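Local coordinates for BAT-2 beta-lactamase (Bacillus atrophaeus, PDB 6W5G), which hydrolyses the beta-lactam ring of antibiotics as a class D serine beta-lactamase, at residues Leu37-Phe42 against Gly48-His53; His53-Asp58 against His181-Asp186; Val89-Asp94 against Gln130-Asp135; Arg122-Trp127 against Gly213-Arg218. All blocks are in the same frame, centred on the assembly; numbering follows the deposited sequence.

Contact 1 of 4, residues Leu37-Phe42 against Gly48-His53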
loop_
_atom_site.group_PDB
_atom_site.type_symbol
_atom_site.label_atom_id
_atom_site.label_comp_id
_atom_site.label_asym_id
_atom_site.label_seq_id
_atom_site.Cartn_x
_atom_site.Cartn_y
_atom_site.Cartn_z
ATOM N N LEU A 37 10.041 -17.649 11.256
ATOM C CA LEU A 37 10.024 -17.531 9.805
ATOM C C LEU A 37 11.436 -17.519 9.239
ATOM O O LEU A 37 12.392 -17.082 9.887
ATOM C CB LEU A 37 9.328 -16.237 9.381
ATOM C CG LEU A 37 7.950 -16.383 8.739
ATOM C CD1 LEU A 37 6.951 -17.031 9.686
ATOM C CD2 LEU A 37 7.467 -15.024 8.238
ATOM N N ASN A 38 11.562 -18.018 8.012
ATOM C CA ASN A 38 12.756 -17.785 7.217
ATOM C C ASN A 38 12.338 -17.569 5.776
ATOM O O ASN A 38 11.616 -18.388 5.198
ATOM C CB ASN A 38 13.770 -18.923 7.306
ATOM C CG ASN A 38 15.113 -18.528 6.711
ATOM O OD1 ASN A 38 15.259 -18.462 5.494
ATOM N ND2 ASN A 38 16.094 -18.247 7.570
ATOM N N VAL A 39 12.782 -16.456 5.209
ATOM C CA VAL A 39 12.403 -16.063 3.863
ATOM C C VAL A 39 13.628 -15.866 2.974
ATOM O O VAL A 39 13.524 -15.278 1.906
ATOM C CB VAL A 39 11.483 -14.826 3.872
ATOM C CG1 VAL A 39 10.233 -15.085 4.720
ATOM C CG2 VAL A 39 12.242 -13.601 4.391
ATOM N N ASP A 40 14.788 -16.370 3.418
ATOM C CA ASP A 40 16.045 -16.152 2.704
ATOM C C ASP A 40 15.938 -16.551 1.242
ATOM O O ASP A 40 16.477 -15.868 0.361
ATOM C CB ASP A 40 17.162 -16.974 3.355
ATOM C CG ASP A 40 17.596 -16.432 4.706
ATOM O OD1 ASP A 40 17.134 -15.348 5.111
ATOM O OD2 ASP A 40 18.420 -17.104 5.365
ATOM N N GLU A 41 15.265 -17.671 0.964
ATOM C CA GLU A 41 15.199 -18.171 -0.404
ATOM C C GLU A 41 14.525 -17.192 -1.354
ATOM O O GLU A 41 14.804 -17.223 -2.557
ATOM C CB GLU A 41 14.520 -19.546 -0.455
ATOM C CG GLU A 41 13.025 -19.566 -0.106
ATOM C CD GLU A 41 12.755 -19.819 1.378
ATOM O OE1 GLU A 41 13.454 -19.224 2.229
ATOM O OE2 GLU A 41 11.846 -20.620 1.691
ATOM N N PHE A 42 13.664 -16.311 -0.853
ATOM C CA PHE A 42 12.943 -15.412 -1.743
ATOM C C PHE A 42 13.678 -14.111 -2.005
ATOM O O PHE A 42 13.239 -13.329 -2.857
ATOM C CB PHE A 42 11.527 -15.167 -1.219
ATOM C CG PHE A 42 10.744 -16.429 -1.051
ATOM C CD1 PHE A 42 10.372 -17.173 -2.164
ATOM C CD2 PHE A 42 10.408 -16.899 0.211
ATOM C CE1 PHE A 42 9.661 -18.345 -2.024
ATOM C CE2 PHE A 42 9.695 -18.069 0.354
ATOM C CZ PHE A 42 9.319 -18.795 -0.764
ATOM N N GLY A 48 16.284 -6.513 -0.356
ATOM C CA GLY A 48 14.926 -6.248 0.074
ATOM C C GLY A 48 14.718 -6.513 1.547
ATOM O O GLY A 48 15.591 -7.032 2.249
ATOM N N THR A 49 13.528 -6.141 2.008
ATOM C CA THR A 49 13.099 -6.374 3.374
ATOM C C THR A 49 11.688 -6.953 3.369
ATOM O O THR A 49 10.893 -6.696 2.457
ATOM C CB THR A 49 13.186 -5.078 4.213
ATOM O OG1 THR A 49 12.762 -5.337 5.556
ATOM C CG2 THR A 49 12.333 -3.972 3.612
ATOM N N PHE A 50 11.395 -7.760 4.387
ATOM C CA PHE A 50 10.074 -8.336 4.591
ATOM C C PHE A 50 9.703 -8.204 6.059
ATOM O O PHE A 50 10.505 -8.534 6.941
ATOM C CB PHE A 50 10.027 -9.816 4.183
ATOM C CG PHE A 50 8.672 -10.441 4.361
ATOM C CD1 PHE A 50 7.614 -10.057 3.554
ATOM C CD2 PHE A 50 8.447 -11.394 5.348
ATOM C CE1 PHE A 50 6.353 -10.613 3.714
ATOM C CE2 PHE A 50 7.185 -11.966 5.510
ATOM C CZ PHE A 50 6.137 -11.574 4.689
ATOM N N ILE A 51 8.493 -7.717 6.317
ATOM C CA ILE A 51 7.965 -7.566 7.668
ATOM C C ILE A 51 6.633 -8.295 7.725
ATOM O O ILE A 51 5.777 -8.084 6.860
ATOM C CB ILE A 51 7.760 -6.080 8.015
ATOM C CG1 ILE A 51 9.072 -5.307 7.872
ATOM C CG2 ILE A 51 7.195 -5.934 9.421
ATOM C CD1 ILE A 51 8.869 -3.877 7.414
ATOM N N LEU A 52 6.455 -9.150 8.734
ATOM C CA LEU A 52 5.191 -9.854 8.941
ATOM C C LEU A 52 4.782 -9.723 10.399
ATOM O O LEU A 52 5.526 -10.134 11.292
ATOM C CB LEU A 52 5.305 -11.334 8.559
ATOM C CG LEU A 52 3.990 -12.128 8.564
ATOM C CD1 LEU A 52 3.032 -11.633 7.480
ATOM C CD2 LEU A 52 4.276 -13.608 8.398
ATOM N N HIS A 53 3.604 -9.154 10.646
ATOM C CA HIS A 53 3.104 -8.985 12.005
ATOM C C HIS A 53 1.886 -9.874 12.217
ATOM O O HIS A 53 0.881 -9.734 11.512
ATOM C CB HIS A 53 2.750 -7.528 12.293
ATOM C CG HIS A 53 2.161 -7.324 13.650
ATOM N ND1 HIS A 53 2.936 -7.282 14.790
ATOM C CD2 HIS A 53 0.879 -7.183 14.059
ATOM C CE1 HIS A 53 2.155 -7.112 15.844
ATOM N NE2 HIS A 53 0.903 -7.050 15.428
#
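Val39, which packs on Phe50 across the contact, has its carbonyl O held by Phe42 N at 2.9 Å, a bond that folds residues 39-42 into a short 3-10 turn. An Asx turn lies beside it: Asn38 OD1 takes Asp40 N at 3.0 Å, with the donor standing well above the carbonyl plane. With the loop shaped in this way, Leu37 and Val39 face the strand. Leu37 CD2 reaches the edge of the Phe50 ring, close to the ring plane, with CE2 4.1 Å away; Val39 CG1 comes obliquely to Phe50 CD2, also at 4.1 Å. The tight spot is Leu37 CD2 on Leu52 CD2, 3.5 Å apart, and Leu37 has a chi1 of -108°, away from the staggered positions. Strand 48-54 runs between strands 59-63 and 236-244. Phe50 and Leu52 turn to the loop, where Tyr262, just past helix 248-261, also touches Leu37, while Thr49 and Ile51 point away from the loop, and their side chains touch Pro172 at the start of helix 172-184.

Contact 2 of 4, residues His53-Asp58 against His181-Asp186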
loop_
_atom_site.group_PDB
_atom_site.type_symbol
_atom_site.label_atom_id
_atom_site.label_comp_id
_atom_site.label_asym_id
_atom_site.label_seq_id
_atom_site.Cartn_x
_atom_site.Cartn_y
_atom_site.Cartn_z
ATOM N N HIS A 53 3.604 -9.154 10.646
ATOM C CA HIS A 53 3.104 -8.985 12.005
ATOM C C HIS A 53 1.886 -9.874 12.217
ATOM O O HIS A 53 0.881 -9.734 11.512
ATOM C CB HIS A 53 2.750 -7.528 12.293
ATOM C CG HIS A 53 2.161 -7.324 13.650
ATOM N ND1 HIS A 53 2.936 -7.282 14.790
ATOM C CD2 HIS A 53 0.879 -7.183 14.059
ATOM C CE1 HIS A 53 2.155 -7.112 15.844
ATOM N NE2 HIS A 53 0.903 -7.050 15.428
ATOM N N ASP A 54 1.986 -10.779 13.187
ATOM C CA ASP A 54 0.879 -11.628 13.610
ATOM C C ASP A 54 -0.026 -10.794 14.510
ATOM O O ASP A 54 0.379 -10.391 15.605
ATOM C CB ASP A 54 1.452 -12.819 14.374
ATOM C CG ASP A 54 0.412 -13.869 14.710
ATOM O OD1 ASP A 54 -0.745 -13.509 15.018
ATOM O OD2 ASP A 54 0.769 -15.066 14.705
ATOM N N VAL A 55 -1.260 -10.551 14.065
ATOM C CA VAL A 55 -2.143 -9.627 14.777
ATOM C C VAL A 55 -2.572 -10.207 16.120
ATOM O O VAL A 55 -2.533 -9.522 17.150
ATOM C CB VAL A 55 -3.353 -9.260 13.897
ATOM C CG1 VAL A 55 -4.425 -8.574 14.733
ATOM C CG2 VAL A 55 -2.914 -8.379 12.727
ATOM N N GLN A 56 -2.997 -11.474 16.132
ATOM C CA GLN A 56 -3.536 -12.063 17.355
ATOM C C GLN A 56 -2.439 -12.368 18.366
ATOM O O GLN A 56 -2.642 -12.212 19.577
ATOM C CB GLN A 56 -4.328 -13.334 17.038
ATOM C CG GLN A 56 -5.648 -13.092 16.330
ATOM C CD GLN A 56 -5.451 -12.682 14.888
ATOM O OE1 GLN A 56 -4.563 -13.191 14.204
ATOM N NE2 GLN A 56 -6.269 -11.750 14.420
ATOM N N LYS A 57 -1.285 -12.833 17.904
ATOM C CA LYS A 57 -0.210 -13.170 18.827
ATOM C C LYS A 57 0.716 -11.999 19.104
ATOM O O LYS A 57 1.573 -12.102 19.989
ATOM C CB LYS A 57 0.569 -14.381 18.317
ATOM C CG LYS A 57 -0.332 -15.565 18.085
ATOM C CD LYS A 57 0.394 -16.715 17.440
ATOM C CE LYS A 57 -0.614 -17.743 16.945
ATOM N NZ LYS A 57 0.056 -19.016 16.576
ATOM N N ASP A 58 0.545 -10.896 18.380
ATOM C CA ASP A 58 1.299 -9.667 18.607
ATOM C C ASP A 58 2.807 -9.899 18.541
ATOM O O ASP A 58 3.556 -9.570 19.462
ATOM C CB ASP A 58 0.886 -8.986 19.908
ATOM C CG ASP A 58 0.877 -7.483 19.794
ATOM O OD1 ASP A 58 1.399 -6.955 18.786
ATOM O OD2 ASP A 58 0.351 -6.826 20.714
ATOM N N HIS A 181 -2.488 0.224 11.669
ATOM C CA HIS A 181 -3.466 1.170 12.197
ATOM C C HIS A 181 -4.736 1.178 11.359
ATOM O O HIS A 181 -5.839 1.299 11.902
ATOM C CB HIS A 181 -2.854 2.568 12.280
ATOM C CG HIS A 181 -1.743 2.673 13.277
ATOM N ND1 HIS A 181 -0.736 3.606 13.173
ATOM C CD2 HIS A 181 -1.466 1.942 14.381
ATOM C CE1 HIS A 181 0.101 3.464 14.186
ATOM N NE2 HIS A 181 -0.321 2.462 14.936
ATOM N N LEU A 182 -4.601 1.053 10.037
ATOM C CA LEU A 182 -5.780 0.961 9.185
ATOM C C LEU A 182 -6.553 -0.322 9.458
ATOM O O LEU A 182 -7.790 -0.303 9.560
ATOM C CB LEU A 182 -5.359 1.038 7.722
ATOM C CG LEU A 182 -6.482 0.831 6.705
ATOM C CD1 LEU A 182 -7.620 1.821 6.926
ATOM C CD2 LEU A 182 -5.943 0.910 5.274
ATOM N N TYR A 183 -5.840 -1.446 9.588
ATOM C CA TYR A 183 -6.496 -2.711 9.902
ATOM C C TYR A 183 -7.288 -2.615 11.201
ATOM O O TYR A 183 -8.452 -3.032 11.265
ATOM C CB TYR A 183 -5.456 -3.834 9.995
ATOM C CG TYR A 183 -6.066 -5.152 10.407
ATOM C CD1 TYR A 183 -6.617 -6.012 9.463
ATOM C CD2 TYR A 183 -6.127 -5.524 11.742
ATOM C CE1 TYR A 183 -7.195 -7.207 9.842
ATOM C CE2 TYR A 183 -6.695 -6.710 12.125
ATOM C CZ TYR A 183 -7.227 -7.551 11.175
ATOM O OH TYR A 183 -7.804 -8.746 11.549
ATOM N N LYS A 184 -6.658 -2.094 12.258
ATOM C CA LYS A 184 -7.291 -1.969 13.566
ATOM C C LYS A 184 -8.223 -0.773 13.666
ATOM O O LYS A 184 -8.927 -0.643 14.675
ATOM C CB LYS A 184 -6.216 -1.866 14.650
ATOM C CG LYS A 184 -5.335 -3.089 14.707
ATOM C CD LYS A 184 -4.315 -3.014 15.820
ATOM C CE LYS A 184 -3.569 -4.333 15.950
ATOM N NZ LYS A 184 -2.402 -4.215 16.868
ATOM N N GLU A 185 -8.244 0.087 12.649
ATOM C CA GLU A 185 -9.067 1.298 12.641
ATOM C C GLU A 185 -8.706 2.237 13.790
ATOM O O GLU A 185 -9.558 2.928 14.360
ATOM C CB GLU A 185 -10.559 0.985 12.534
ATOM C CG GLU A 185 -10.768 0.083 11.332
ATOM C CD GLU A 185 -12.195 -0.102 10.915
ATOM O OE1 GLU A 185 -13.113 0.476 11.543
ATOM O OE2 GLU A 185 -12.390 -0.846 9.940
ATOM N N ASP A 186 -7.416 2.250 14.114
ATOM C CA ASP A 186 -6.804 3.228 15.011
ATOM C C ASP A 186 -6.230 4.383 14.189
ATOM O O ASP A 186 -5.037 4.685 14.233
ATOM C CB ASP A 186 -5.706 2.562 15.835
ATOM C CG ASP A 186 -6.240 1.539 16.818
ATOM O OD1 ASP A 186 -7.377 1.711 17.315
ATOM O OD2 ASP A 186 -5.509 0.562 17.101
HETATM O O HOH W 1 -1.225 -6.998 17.198
#
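A single water links Val55 O to Lys184 NZ and is also bonded to His53 and, weakly, to Asp58. It donates to Val55 O at 2.8 Å and to Asp58 OD1, accepts from Lys184 NZ at 3.0 Å, and is hydrogen-bonded to His53 NE2 at 2.8 Å. The His53 ring is met in its own plane by both the water and Asp58 OD1, while Thr60 holds the other nitrogen, ND1, so the ring's rotation is fixed from two sides. Lys184 reaches the water through an almost fully extended chain beyond CB, and its NZ also forms a salt bridge with Glu180 one turn back on the helix. Lys184 NZ, 4.6 Å from His53 NE2, and Asp58 would probably pull the histidine's ionisation in opposite directions. Here the turn after strand 48-54 meets the end of helix 172-184. On the strand side, Asp54 OD1 takes Lys57 N in an Asx motif, approached from above the carboxylate plane. On the helix side, a Schellman motif with Glu185 at positive phi closes the last turn. The apolar part is small: a chi1 of 167° turns Val55 CG1 away from the backbone N and out to Tyr183 CE2, 3.9 Å off and oblique to the ring. Beyond it the Tyr183 hydroxyl binds Ser237 OG, and Gln56 OE1 accepts from Ser237 N.

Contact 3 of 4, residues Val89-Asp94 against Gln130-Asp135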
loop_
_atom_site.group_PDB
_atom_site.type_symbol
_atom_site.label_atom_id
_atom_site.label_comp_id
_atom_site.label_asym_id
_atom_site.label_seq_id
_atom_site.Cartn_x
_atom_site.Cartn_y
_atom_site.Cartn_z
ATOM N N VAL A 89 -12.479 14.099 3.155
ATOM C CA VAL A 89 -12.746 15.506 2.873
ATOM C C VAL A 89 -13.752 15.686 1.748
ATOM O O VAL A 89 -14.016 16.826 1.344
ATOM C CB VAL A 89 -11.453 16.310 2.609
ATOM C CG1 VAL A 89 -10.441 16.104 3.750
ATOM C CG2 VAL A 89 -10.849 15.922 1.257
ATOM N N LYS A 90 -14.310 14.593 1.223
ATOM C CA LYS A 90 -15.326 14.627 0.173
ATOM C C LYS A 90 -14.781 15.139 -1.155
ATOM O O LYS A 90 -15.534 15.667 -1.981
ATOM C CB LYS A 90 -16.605 15.358 0.597
ATOM C CG LYS A 90 -17.262 14.751 1.828
ATOM C CD LYS A 90 -18.458 15.559 2.290
ATOM C CE LYS A 90 -18.958 15.053 3.634
ATOM N NZ LYS A 90 -19.336 13.608 3.580
ATOM N N ALA A 91 -13.475 14.956 -1.379
ATOM C CA ALA A 91 -12.927 15.191 -2.710
ATOM C C ALA A 91 -13.472 14.171 -3.701
ATOM O O ALA A 91 -13.627 14.476 -4.892
ATOM C CB ALA A 91 -11.400 15.159 -2.674
ATOM N N VAL A 92 -13.774 12.964 -3.219
ATOM C CA VAL A 92 -14.461 11.931 -3.979
ATOM C C VAL A 92 -15.572 11.377 -3.099
ATOM O O VAL A 92 -15.520 11.453 -1.868
ATOM C CB VAL A 92 -13.519 10.801 -4.454
ATOM C CG1 VAL A 92 -12.605 11.293 -5.572
ATOM C CG2 VAL A 92 -12.695 10.260 -3.287
ATOM N N ARG A 93 -16.575 10.785 -3.747
ATOM C CA ARG A 93 -17.797 10.390 -3.055
ATOM C C ARG A 93 -17.713 8.997 -2.439
ATOM O O ARG A 93 -18.206 8.783 -1.326
ATOM C CB ARG A 93 -18.968 10.446 -4.038
ATOM C CG ARG A 93 -20.281 9.899 -3.523
ATOM C CD ARG A 93 -21.292 9.779 -4.673
ATOM N NE ARG A 93 -21.542 11.059 -5.330
ATOM C CZ ARG A 93 -21.070 11.404 -6.527
ATOM N NH1 ARG A 93 -20.315 10.565 -7.226
ATOM N NH2 ARG A 93 -21.368 12.594 -7.033
ATOM N N ASP A 94 -17.131 8.048 -3.155
ATOM C CA ASP A 94 -17.080 6.643 -2.753
ATOM C C ASP A 94 -16.098 5.935 -3.688
ATOM O O ASP A 94 -15.410 6.577 -4.495
ATOM C CB ASP A 94 -18.480 6.011 -2.712
ATOM C CG ASP A 94 -19.224 6.136 -4.035
ATOM O OD1 ASP A 94 -18.573 6.112 -5.094
ATOM O OD2 ASP A 94 -20.474 6.234 -4.018
ATOM N N GLN A 130 -3.844 11.819 -8.909
ATOM C CA GLN A 130 -3.334 13.183 -9.051
ATOM C C GLN A 130 -4.478 14.190 -9.106
ATOM O O GLN A 130 -4.417 15.246 -8.467
ATOM C CB GLN A 130 -2.472 13.305 -10.305
ATOM C CG GLN A 130 -1.156 12.535 -10.234
ATOM C CD GLN A 130 -0.353 12.650 -11.515
ATOM O OE1 GLN A 130 -0.862 12.379 -12.605
ATOM N NE2 GLN A 130 0.906 13.062 -11.391
ATOM N N ALA A 131 -5.530 13.886 -9.872
ATOM C CA ALA A 131 -6.692 14.764 -9.892
ATOM C C ALA A 131 -7.298 14.902 -8.499
ATOM O O ALA A 131 -7.616 16.013 -8.057
ATOM C CB ALA A 131 -7.724 14.242 -10.897
ATOM N N MET A 132 -7.432 13.787 -7.777
ATOM C CA MET A 132 -7.980 13.841 -6.424
ATOM C C MET A 132 -7.082 14.645 -5.490
ATOM O O MET A 132 -7.570 15.448 -4.681
ATOM C CB MET A 132 -8.172 12.428 -5.887
ATOM C CG MET A 132 -8.807 12.417 -4.517
ATOM S SD MET A 132 -9.089 10.751 -3.910
ATOM C CE MET A 132 -7.400 10.190 -3.665
ATOM N N ALA A 133 -5.764 14.449 -5.592
ATOM C CA ALA A 133 -4.836 15.183 -4.732
ATOM C C ALA A 133 -4.950 16.686 -4.948
ATOM O O ALA A 133 -4.938 17.458 -3.981
ATOM C CB ALA A 133 -3.402 14.705 -4.970
ATOM N N ARG A 134 -5.083 17.122 -6.209
ATOM C CA ARG A 134 -5.273 18.546 -6.475
ATOM C C ARG A 134 -6.544 19.070 -5.812
ATOM O O ARG A 134 -6.567 20.200 -5.306
ATOM C CB ARG A 134 -5.289 18.806 -7.982
ATOM C CG ARG A 134 -3.963 18.546 -8.680
ATOM C CD ARG A 134 -3.966 19.049 -10.123
ATOM N NE ARG A 134 -4.849 18.266 -10.987
ATOM C CZ ARG A 134 -4.468 17.202 -11.687
ATOM N NH1 ARG A 134 -3.214 16.769 -11.613
ATOM N NH2 ARG A 134 -5.347 16.564 -12.456
ATOM N N ASP A 135 -7.607 18.258 -5.793
ATOM C CA ASP A 135 -8.846 18.673 -5.136
ATOM C C ASP A 135 -8.691 18.715 -3.620
ATOM O O ASP A 135 -9.243 19.608 -2.965
ATOM C CB ASP A 135 -9.996 17.744 -5.534
ATOM C CG ASP A 135 -10.477 17.984 -6.953
ATOM O OD1 ASP A 135 -10.181 19.061 -7.518
ATOM O OD2 ASP A 135 -11.151 17.090 -7.502
HETATM O O HOH W 2 -11.362 14.601 -6.642
#
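Ala91 and Val92, in the loop that leaves helix 81-88, lie along the flank of helix 126-136 at Met132 and Asp135. This is a loop-on-helix contact in the helical part of the fold, apolar on its inner side and water-bridged at its outer edge. The two backbones come close at Ala91, whose CA is 5.9 Å from Asp135 CA, and the methyl group of Ala91 touches two side chains about one helical turn apart: its CB is 4.1 Å from Asp135 CB and 4.2 Å from Met132 CG. Further in, Met132 runs out straight, its CG anti to the backbone N (chi1 -177°) and its chain bending first at chi3. That carries SD to the branch of Val92, crossing it at about a right angle. CG2 of Val92 is 3.7 Å from Met132 SD, and CG1 stands nearly as close, so the sulfur is met by both methyls. The loop gets its start from a Schellman motif, with Lys90 at positive phi ending helix 81-88. At the outer edge a water donates to Ala91 O at 2.9 Å and to Asp135 OD2 at 2.6 Å; the same carboxylate oxygen has a long, weak ion pair with Lys99. If Asp135 is ionised, as is likely, Ala91 O and Asp135 OD2 are both acceptors, and the water supplies the two hydrogens that bridge them.

Contact 4 of 4, residues Arg122-Trp127 against Gly213-Arg218. With EDO (1,2-ethanediol), chain E.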
loop_
_atom_site.group_PDB
_atom_site.type_symbol
_atom_site.label_atom_id
_atom_site.label_comp_id
_atom_site.label_asym_id
_atom_site.label_seq_id
_atom_site.Cartn_x
_atom_site.Cartn_y
_atom_site.Cartn_z
ATOM N N ARG A 122 -6.848 -0.371 -7.955
ATOM C CA ARG A 122 -6.534 -1.708 -8.455
ATOM C C ARG A 122 -5.493 -1.667 -9.574
ATOM O O ARG A 122 -4.568 -2.492 -9.605
ATOM C CB ARG A 122 -7.825 -2.375 -8.928
ATOM C CG ARG A 122 -7.642 -3.723 -9.583
ATOM C CD ARG A 122 -9.011 -4.306 -9.954
ATOM N NE ARG A 122 -9.784 -4.670 -8.766
ATOM C CZ ARG A 122 -11.091 -4.912 -8.764
ATOM N NH1 ARG A 122 -11.789 -4.819 -9.892
ATOM N NH2 ARG A 122 -11.704 -5.241 -7.631
ATOM N N ASP A 123 -5.615 -0.707 -10.489
ATOM C CA ASP A 123 -4.717 -0.602 -11.628
ATOM C C ASP A 123 -3.655 0.478 -11.465
ATOM O O ASP A 123 -2.973 0.801 -12.443
ATOM C CB ASP A 123 -5.502 -0.386 -12.920
ATOM C CG ASP A 123 -6.179 -1.654 -13.408
ATOM O OD1 ASP A 123 -5.602 -2.739 -13.206
ATOM O OD2 ASP A 123 -7.264 -1.564 -14.021
ATOM N N SER A 124 -3.493 1.028 -10.259
ATOM C CA SER A 124 -2.468 2.047 -9.985
ATOM C C SER A 124 -2.515 3.181 -11.010
ATOM O O SER A 124 -1.498 3.572 -11.596
ATOM C CB SER A 124 -1.066 1.441 -9.932
ATOM O OG SER A 124 -0.936 0.513 -8.882
ATOM N N VAL A 125 -3.714 3.722 -11.219
ATOM C CA VAL A 125 -3.928 4.745 -12.236
ATOM C C VAL A 125 -3.574 6.096 -11.645
ATOM O O VAL A 125 -4.418 6.762 -11.028
ATOM C CB VAL A 125 -5.371 4.713 -12.761
ATOM C CG1 VAL A 125 -5.530 5.693 -13.919
ATOM C CG2 VAL A 125 -5.711 3.303 -13.182
ATOM N N ILE A 126 -2.314 6.498 -11.838
ATOM C CA ILE A 126 -1.770 7.679 -11.177
ATOM C C ILE A 126 -2.605 8.917 -11.485
ATOM O O ILE A 126 -2.856 9.745 -10.597
ATOM C CB ILE A 126 -0.295 7.865 -11.576
ATOM C CG1 ILE A 126 0.556 6.700 -11.050
ATOM C CG2 ILE A 126 0.242 9.212 -11.086
ATOM C CD1 ILE A 126 1.965 6.686 -11.594
ATOM N N TRP A 127 -3.053 9.067 -12.740
ATOM C CA TRP A 127 -3.724 10.314 -13.110
ATOM C C TRP A 127 -4.989 10.545 -12.303
ATOM O O TRP A 127 -5.339 11.697 -12.028
ATOM C CB TRP A 127 -4.001 10.405 -14.618
ATOM C CG TRP A 127 -5.004 9.434 -15.224
ATOM C CD1 TRP A 127 -4.711 8.346 -15.998
ATOM C CD2 TRP A 127 -6.448 9.492 -15.153
ATOM N NE1 TRP A 127 -5.869 7.719 -16.400
ATOM C CE2 TRP A 127 -6.946 8.396 -15.894
ATOM C CE3 TRP A 127 -7.364 10.356 -14.532
ATOM C CZ2 TRP A 127 -8.314 8.145 -16.038
ATOM C CZ3 TRP A 127 -8.725 10.092 -14.668
ATOM C CH2 TRP A 127 -9.183 9.002 -15.428
ATOM N N GLY A 213 -3.927 -5.736 -0.410
ATOM C CA GLY A 213 -2.617 -5.143 -0.608
ATOM C C GLY A 213 -2.599 -4.052 -1.654
ATOM O O GLY A 213 -3.514 -3.922 -2.477
ATOM N N LYS A 214 -1.525 -3.265 -1.605
ATOM C CA LYS A 214 -1.279 -2.225 -2.588
ATOM C C LYS A 214 0.178 -2.298 -3.031
ATOM O O LYS A 214 1.087 -2.284 -2.193
ATOM C CB LYS A 214 -1.571 -0.847 -1.998
ATOM C CG LYS A 214 -1.373 0.278 -3.000
ATOM C CD LYS A 214 -2.562 0.350 -3.967
ATOM C CE LYS A 214 -2.185 0.966 -5.308
ATOM N NZ LYS A 214 -1.274 0.136 -6.150
ATOM N N THR A 215 0.393 -2.359 -4.340
ATOM C CA THR A 215 1.731 -2.323 -4.907
ATOM C C THR A 215 2.194 -0.882 -5.102
ATOM O O THR A 215 1.396 0.057 -5.154
ATOM C CB THR A 215 1.741 -3.017 -6.272
ATOM O OG1 THR A 215 0.739 -2.425 -7.113
ATOM C CG2 THR A 215 1.505 -4.517 -6.151
ATOM N N GLY A 216 3.507 -0.727 -5.227
ATOM C CA GLY A 216 4.083 0.505 -5.736
ATOM C C GLY A 216 5.380 0.201 -6.449
ATOM O O GLY A 216 6.099 -0.736 -6.087
ATOM N N THR A 217 5.688 1.011 -7.468
ATOM C CA THR A 217 6.902 0.856 -8.265
ATOM C C THR A 217 7.450 2.231 -8.614
ATOM O O THR A 217 6.689 3.151 -8.924
ATOM C CB THR A 217 6.614 0.131 -9.599
ATOM O OG1 THR A 217 6.032 -1.151 -9.351
ATOM C CG2 THR A 217 7.898 -0.091 -10.387
ATOM N N ARG A 218 8.771 2.362 -8.599
ATOM C CA ARG A 218 9.410 3.511 -9.237
ATOM C C ARG A 218 9.541 3.191 -10.726
ATOM O O ARG A 218 10.344 2.337 -11.114
ATOM C CB ARG A 218 10.767 3.781 -8.591
ATOM C CG ARG A 218 11.460 5.015 -9.140
ATOM C CD ARG A 218 12.673 5.410 -8.307
ATOM N NE ARG A 218 13.696 4.371 -8.336
ATOM C CZ ARG A 218 14.453 4.017 -7.303
ATOM N NH1 ARG A 218 14.318 4.622 -6.122
ATOM N NH2 ARG A 218 15.353 3.050 -7.455
HETATM C C1 EDO E . 2.489 0.031 -8.913
HETATM O O1 EDO E . 1.203 -0.143 -8.321
HETATM C C2 EDO E . 3.243 -1.282 -8.797
HETATM O O2 EDO E . 2.603 -2.315 -9.555
#
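Ser124 leads from the turn after helix 117-122 to the end of Lys214. Its CB points toward strand 209-217 and has the bound 1,2-ethanediol O1 at 3.2 Å. With chi1 at -63°, OG extends beside the backbone N and accepts from Lys214 NZ at 2.8 Å; Thr215 OG1 is 3.8 Å from Ser124 OG. The separation of 2.3 Å between Ser124 OG and diol O1 is very short, and the exact placement of the diol is doubtful. Lys214 comes to the serine by bending at chi2 and chi4, which curls NZ back over its own strand, where it also donates to Thr215 O at 2.9 Å. Its bond to diol O1 is weak. Thr215 OG1 is also hydrogen-bonded to diol O1, at 2.6 Å. The diol, probably from the crystallisation liquor, therefore lies among three polar side chains. Ser124 is itself placed by a Schellman motif, taking the positive phi that ends helix 117-122. Lys214-Thr215-Gly216 is the KTG motif of the penicillin-binding family, and Ser124-Val125-Ile126 is consistent with the class D SxV motif, with Ile in place of the valine; their meeting probably marks the active-site cleft, as in related serine beta-lactamases.

Contact 1 is buried and wholly apolar across its segments, whereas contact 2, at the end of the same strand 48-54, lies at the surface; His53 belongs to both but works only in contact 2. Contacts 2 and 3 each combine a small apolar patch with a bridging water. Contacts 3 and 4 are both partly buried and draw on the region of helix 126-136, contact 4 just before its beginning and contact 3 further along. Contact 3 stays within the helical part of the fold, about 35 Å from contact 1 between centres, on opposite sides of the chain's centre. Contact 4, nearest the middle, joins that part to the sheet, and alone has a direct hydrogen bond between its segments, as suits a cleft lined with polar groups.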